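Local coordinates for protein inner kinetochore subunit cnp3 (Schizosaccharomyces pombe, PDB 6O2D) that helps build the inner kinetochore on centromeric DNA, here through its dimeric cupin domain, so that chromosomes attach to spindle microtubules and segregate, at residues I88-T101 and S124-T138. Numbering follows the deposited sequence.
Sequences IMSFCILQGKIEVT and SIKNIGKEAVRLYYT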
loop_
_atom_site.group_PDB
_atom_site.type_symbol
_atom_site.label_atom_id
_atom_site.label_comp_id
_atom_site.label_asym_id
_atom_site.label_seq_id
_atom_site.Cartn_x
_atom_site.Cartn_y
_atom_site.Cartn_z
ATOM N N ILE B 88 -6.374 3.348 -8.306
ATOM C CA ILE B 88 -6.821 2.256 -7.452
ATOM C C ILE B 88 -6.445 2.622 -6.020
ATOM O O ILE B 88 -5.290 2.963 -5.743
ATOM C CB ILE B 88 -6.209 0.910 -7.876
ATOM C CG1 ILE B 88 -6.521 -0.172 -6.838
ATOM C CG2 ILE B 88 -4.713 1.030 -8.088
ATOM C CD1 ILE B 88 -6.556 -1.581 -7.411
HETATM N N MSE B 89 -7.432 2.619 -5.127
HETATM C CA MSE B 89 -7.216 2.912 -3.718
HETATM C C MSE B 89 -6.978 1.636 -2.947
HETATM O O MSE B 89 -7.576 0.606 -3.256
HETATM C CB MSE B 89 -8.413 3.641 -3.094
HETATM C CG MSE B 89 -9.137 4.607 -4.001
HETATM SE SE MSE B 89 -8.334 6.368 -3.934
HETATM C CE MSE B 89 -8.599 6.806 -2.052
ATOM N N SER B 90 -6.112 1.720 -1.938
ATOM C CA SER B 90 -5.923 0.663 -0.958
ATOM C C SER B 90 -6.026 1.256 0.437
ATOM O O SER B 90 -5.599 2.390 0.673
ATOM C CB SER B 90 -4.563 -0.023 -1.124
ATOM O OG SER B 90 -4.615 -1.374 -0.713
ATOM N N PHE B 91 -6.637 0.506 1.349
ATOM C CA PHE B 91 -6.761 0.925 2.736
ATOM C C PHE B 91 -6.449 -0.264 3.624
ATOM O O PHE B 91 -6.952 -1.364 3.374
ATOM C CB PHE B 91 -8.157 1.467 3.043
ATOM C CG PHE B 91 -8.467 2.748 2.339
ATOM C CD1 PHE B 91 -8.020 3.956 2.846
ATOM C CD2 PHE B 91 -9.196 2.749 1.165
ATOM C CE1 PHE B 91 -8.303 5.140 2.197
ATOM C CE2 PHE B 91 -9.476 3.927 0.518
ATOM C CZ PHE B 91 -9.028 5.125 1.037
ATOM N N CYS B 92 -5.620 -0.049 4.646
ATOM C CA CYS B 92 -5.400 -1.035 5.695
ATOM C C CYS B 92 -5.782 -0.415 7.031
ATOM O O CYS B 92 -5.273 0.651 7.397
ATOM C CB CYS B 92 -3.947 -1.519 5.720
ATOM S SG CYS B 92 -3.659 -2.793 6.994
ATOM N N ILE B 93 -6.653 -1.098 7.763
ATOM C CA ILE B 93 -7.255 -0.554 8.973
ATOM C C ILE B 93 -6.390 -0.979 10.146
ATOM O O ILE B 93 -6.343 -2.161 10.496
ATOM C CB ILE B 93 -8.701 -1.028 9.146
ATOM C CG1 ILE B 93 -9.439 -0.877 7.820
ATOM C CG2 ILE B 93 -9.394 -0.271 10.287
ATOM C CD1 ILE B 93 -10.682 -1.664 7.736
ATOM N N LEU B 94 -5.742 -0.006 10.777
ATOM C CA LEU B 94 -4.858 -0.289 11.894
ATOM C C LEU B 94 -5.581 -0.288 13.227
ATOM O O LEU B 94 -5.153 -0.997 14.142
ATOM C CB LEU B 94 -3.716 0.728 11.926
ATOM C CG LEU B 94 -2.851 0.822 10.665
ATOM C CD1 LEU B 94 -1.598 1.605 10.969
ATOM C CD2 LEU B 94 -2.501 -0.557 10.116
ATOM N N GLN B 95 -6.662 0.483 13.361
ATOM C CA GLN B 95 -7.386 0.559 14.624
ATOM C C GLN B 95 -8.770 1.148 14.384
ATOM O O GLN B 95 -8.965 1.961 13.476
ATOM C CB GLN B 95 -6.615 1.381 15.668
ATOM C CG GLN B 95 -7.071 2.819 15.839
ATOM C CD GLN B 95 -6.500 3.461 17.091
ATOM O OE1 GLN B 95 -5.670 2.870 17.786
ATOM N NE2 GLN B 95 -6.942 4.679 17.384
ATOM N N GLY B 96 -9.727 0.722 15.200
ATOM C CA GLY B 96 -11.055 1.300 15.177
ATOM C C GLY B 96 -12.059 0.414 14.473
ATOM O O GLY B 96 -11.797 -0.746 14.138
ATOM N N LYS B 97 -13.236 0.993 14.233
ATOM C CA LYS B 97 -14.309 0.304 13.529
ATOM C C LYS B 97 -14.885 1.229 12.469
ATOM O O LYS B 97 -15.211 2.384 12.765
ATOM C CB LYS B 97 -15.427 -0.115 14.497
ATOM C CG LYS B 97 -14.982 -0.324 15.946
ATOM C CD LYS B 97 -16.124 -0.838 16.822
ATOM C CE LYS B 97 -15.968 -0.412 18.277
ATOM N NZ LYS B 97 -16.557 0.916 18.587
ATOM N N ILE B 98 -15.027 0.716 11.241
ATOM C CA ILE B 98 -15.566 1.487 10.125
ATOM C C ILE B 98 -16.570 0.632 9.369
ATOM O O ILE B 98 -16.439 -0.593 9.300
ATOM C CB ILE B 98 -14.491 1.980 9.136
ATOM C CG1 ILE B 98 -13.796 0.804 8.450
ATOM C CG2 ILE B 98 -13.490 2.876 9.818
ATOM C CD1 ILE B 98 -12.770 1.235 7.414
ATOM N N GLU B 99 -17.551 1.303 8.761
ATOM C CA GLU B 99 -18.462 0.716 7.788
ATOM C C GLU B 99 -18.230 1.425 6.465
ATOM O O GLU B 99 -18.307 2.660 6.388
ATOM C CB GLU B 99 -19.915 0.861 8.224
ATOM C CG GLU B 99 -20.933 0.262 7.269
ATOM C CD GLU B 99 -22.109 1.194 7.023
ATOM O OE1 GLU B 99 -23.132 0.746 6.465
ATOM O OE2 GLU B 99 -22.014 2.383 7.380
ATOM N N VAL B 100 -17.938 0.648 5.433
ATOM C CA VAL B 100 -17.530 1.199 4.154
ATOM C C VAL B 100 -18.419 0.671 3.031
ATOM O O VAL B 100 -18.804 -0.504 3.027
ATOM C CB VAL B 100 -16.031 0.923 3.909
ATOM C CG1 VAL B 100 -15.717 -0.508 4.231
ATOM C CG2 VAL B 100 -15.650 1.252 2.481
ATOM N N THR B 101 -18.788 1.578 2.118
ATOM C CA THR B 101 -19.462 1.309 0.847
ATOM C C THR B 101 -18.528 1.416 -0.341
ATOM O O THR B 101 -17.886 2.457 -0.556
ATOM C CB THR B 101 -20.686 2.199 0.603
ATOM O OG1 THR B 101 -21.399 2.507 1.815
ATOM C CG2 THR B 101 -21.485 1.842 -0.722
ATOM N N SER B 124 -17.200 5.258 0.158
ATOM C CA SER B 124 -17.446 6.100 1.320
ATOM C C SER B 124 -17.061 5.312 2.567
ATOM O O SER B 124 -17.039 4.080 2.553
ATOM C CB SER B 124 -18.915 6.546 1.387
ATOM O OG SER B 124 -19.748 5.479 1.809
ATOM N N ILE B 125 -16.717 6.028 3.639
ATOM C CA ILE B 125 -16.309 5.400 4.898
ATOM C C ILE B 125 -16.921 6.166 6.064
ATOM O O ILE B 125 -16.942 7.401 6.071
ATOM C CB ILE B 125 -14.779 5.323 5.079
ATOM C CG1 ILE B 125 -14.050 5.151 3.746
ATOM C CG2 ILE B 125 -14.439 4.144 5.993
ATOM C CD1 ILE B 125 -12.547 5.188 3.880
ATOM N N LYS B 126 -17.381 5.432 7.070
ATOM C CA LYS B 126 -17.961 6.013 8.277
ATOM C C LYS B 126 -17.363 5.348 9.511
ATOM O O LYS B 126 -17.162 4.131 9.525
ATOM C CB LYS B 126 -19.488 5.846 8.287
ATOM C CG LYS B 126 -20.266 7.145 8.230
ATOM C CD LYS B 126 -21.502 6.987 7.371
ATOM C CE LYS B 126 -22.322 8.266 7.323
ATOM N NZ LYS B 126 -23.306 8.286 6.219
ATOM N N ASN B 127 -17.021 6.148 10.520
ATOM C CA ASN B 127 -16.568 5.611 11.800
ATOM C C ASN B 127 -17.773 5.186 12.639
ATOM O O ASN B 127 -18.571 6.031 13.066
ATOM C CB ASN B 127 -15.722 6.647 12.541
ATOM C CG ASN B 127 -14.902 6.039 13.677
ATOM O OD1 ASN B 127 -15.258 4.992 14.226
ATOM N ND2 ASN B 127 -13.794 6.687 14.021
ATOM N N ILE B 128 -17.876 3.885 12.913
ATOM C CA ILE B 128 -18.990 3.319 13.664
ATOM C C ILE B 128 -18.557 2.921 15.073
ATOM O O ILE B 128 -19.296 2.246 15.789
ATOM C CB ILE B 128 -19.624 2.129 12.925
ATOM C CG1 ILE B 128 -18.642 0.955 12.875
ATOM C CG2 ILE B 128 -20.042 2.556 11.526
ATOM C CD1 ILE B 128 -19.216 -0.323 12.318
ATOM N N GLY B 129 -17.379 3.363 15.501
ATOM C CA GLY B 129 -16.889 3.065 16.827
ATOM C C GLY B 129 -16.592 4.378 17.534
ATOM O O GLY B 129 -16.703 5.454 16.938
ATOM N N LYS B 130 -16.235 4.266 18.821
ATOM C CA LYS B 130 -15.939 5.468 19.594
ATOM C C LYS B 130 -14.453 5.672 19.833
ATOM O O LYS B 130 -14.076 6.704 20.395
ATOM C CB LYS B 130 -16.722 5.511 20.907
ATOM C CG LYS B 130 -18.220 5.604 20.559
ATOM C CD LYS B 130 -18.662 7.018 20.190
ATOM C CE LYS B 130 -19.758 6.964 19.106
ATOM N NZ LYS B 130 -20.817 5.930 19.188
ATOM N N GLU B 131 -13.603 4.737 19.418
ATOM C CA GLU B 131 -12.193 5.047 19.252
ATOM C C GLU B 131 -12.006 5.626 17.858
ATOM O O GLU B 131 -12.718 5.257 16.918
ATOM C CB GLU B 131 -11.336 3.796 19.430
ATOM C CG GLU B 131 -11.895 2.577 18.721
ATOM C CD GLU B 131 -11.060 1.332 18.925
ATOM O OE1 GLU B 131 -9.885 1.461 19.324
ATOM O OE2 GLU B 131 -11.590 0.222 18.693
ATOM N N ALA B 132 -11.035 6.523 17.723
ATOM C CA ALA B 132 -10.693 7.031 16.399
ATOM C C ALA B 132 -10.125 5.918 15.529
ATOM O O ALA B 132 -9.422 5.027 16.007
ATOM C CB ALA B 132 -9.694 8.190 16.488
ATOM N N VAL B 133 -10.436 5.966 14.241
ATOM C CA VAL B 133 -9.939 4.978 13.294
ATOM C C VAL B 133 -8.724 5.583 12.621
ATOM O O VAL B 133 -8.688 6.790 12.364
ATOM C CB VAL B 133 -11.006 4.591 12.254
ATOM C CG1 VAL B 133 -10.377 3.744 11.139
ATOM C CG2 VAL B 133 -12.167 3.870 12.935
ATOM N N ARG B 134 -7.724 4.755 12.346
ATOM C CA ARG B 134 -6.479 5.212 11.764
ATOM C C ARG B 134 -6.238 4.238 10.612
ATOM O O ARG B 134 -6.327 3.012 10.800
ATOM C CB ARG B 134 -5.334 5.194 12.796
ATOM C CG ARG B 134 -3.937 5.189 12.184
ATOM C CD ARG B 134 -2.781 4.887 13.168
ATOM N NE ARG B 134 -2.801 5.541 14.487
ATOM C CZ ARG B 134 -2.663 6.846 14.702
ATOM N NH1 ARG B 134 -2.571 7.693 13.684
ATOM N NH2 ARG B 134 -2.684 7.309 15.945
ATOM N N LEU B 135 -5.978 4.772 9.404
ATOM C CA LEU B 135 -5.795 3.930 8.224
ATOM C C LEU B 135 -4.487 4.234 7.522
ATOM O O LEU B 135 -4.078 5.390 7.423
ATOM C CB LEU B 135 -6.924 4.106 7.211
ATOM C CG LEU B 135 -8.387 4.090 7.617
ATOM C CD1 LEU B 135 -9.209 4.934 6.630
ATOM C CD2 LEU B 135 -8.870 2.657 7.674
ATOM N N TYR B 136 -3.891 3.187 6.963
ATOM C CA TYR B 136 -2.791 3.311 6.019
ATOM C C TYR B 136 -3.344 3.205 4.602
ATOM O O TYR B 136 -3.943 2.184 4.248
ATOM C CB TYR B 136 -1.746 2.223 6.274
ATOM C CG TYR B 136 -0.670 2.176 5.226
ATOM C CD1 TYR B 136 0.236 3.219 5.099
ATOM C CD2 TYR B 136 -0.559 1.100 4.360
ATOM C CE1 TYR B 136 1.225 3.190 4.152
ATOM C CE2 TYR B 136 0.437 1.065 3.399
ATOM C CZ TYR B 136 1.321 2.115 3.303
ATOM O OH TYR B 136 2.310 2.104 2.353
ATOM N N TYR B 137 -3.153 4.247 3.794
ATOM C CA TYR B 137 -3.690 4.252 2.439
ATOM C C TYR B 137 -2.574 4.271 1.405
ATOM O O TYR B 137 -1.485 4.805 1.641
ATOM C CB TYR B 137 -4.632 5.449 2.198
ATOM C CG TYR B 137 -3.952 6.792 1.971
ATOM C CD1 TYR B 137 -3.491 7.168 0.710
ATOM C CD2 TYR B 137 -3.796 7.697 3.015
ATOM C CE1 TYR B 137 -2.864 8.392 0.505
ATOM C CE2 TYR B 137 -3.184 8.932 2.818
ATOM C CZ TYR B 137 -2.715 9.270 1.565
ATOM O OH TYR B 137 -2.104 10.494 1.373
ATOM N N THR B 138 -2.862 3.677 0.252
ATOM C CA THR B 138 -2.034 3.811 -0.934
ATOM C C THR B 138 -2.967 4.048 -2.109
ATOM O O THR B 138 -4.055 3.467 -2.165
ATOM C CB THR B 138 -1.160 2.565 -1.182
ATOM O OG1 THR B 138 -1.973 1.491 -1.657
ATOM C CG2 THR B 138 -0.465 2.111 0.109
#
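Two antiparallel strand pairings, Ser90-Gln95 with Arg134-Thr138 and Ile98-Thr101 with Ser124-Asn127, lie one in each of two sheets of the cupin beta barrel in this CENP-C domain, and both chain segments carry over from one sheet into the other. The directions of strands 88-95 and 133-138 differ by 152°, those of 98-101 and 124-127 by 164°. Paired backbone bonds mark the register, as where Cys92 N gives to Tyr136 O (2.8 Å) and Tyr136 N returns to Cys92 O, both donors lying in the carbonyl plane. One extra residue on the first strand then breaks it: Arg134 O takes Leu94 N, whereas Arg134 N reaches Gln95 O, a beta bulge. From within the bulge, Gln95 extends its side chain so that NE2 reaches Ala132 O (2.9 Å), tilted from the plane of that carbonyl.

Between the sheets the apolar side chains converge. Ile98 CG2 meets Val133 CG1 at 3.5 Å, the two side chains crossing at about a right angle. A chi1 of 64° tucks Ile98 CG1 between its own backbone N and C, which sends CD1 toward Ile125 CG2 (3.6 Å) and, more loosely, Leu135 CD2. That same Leu135 methyl lies 3.6 Å from Ile93 CG1, the two side chains running alongside each other. At the turn, Asn127 OD1 accepts Gly129 N at 3.0 Å, an Asx turn, while Lys97 O takes Ile128 N from above its carbonyl plane.

Strand 66-73 flanks 133-138, its Met73 touching Ile125 and Leu135; on the other edge of 88-95 lies strand 113-117, whose Phe115 ring meets that of Phe91. On the other sheet, 105-109 borders 98-101. The reverse face, with Cys92 and Tyr136, meets the second subunit, where Tyr136 OH hydrogen-bonds Ser90 OG of that neighbouring chain.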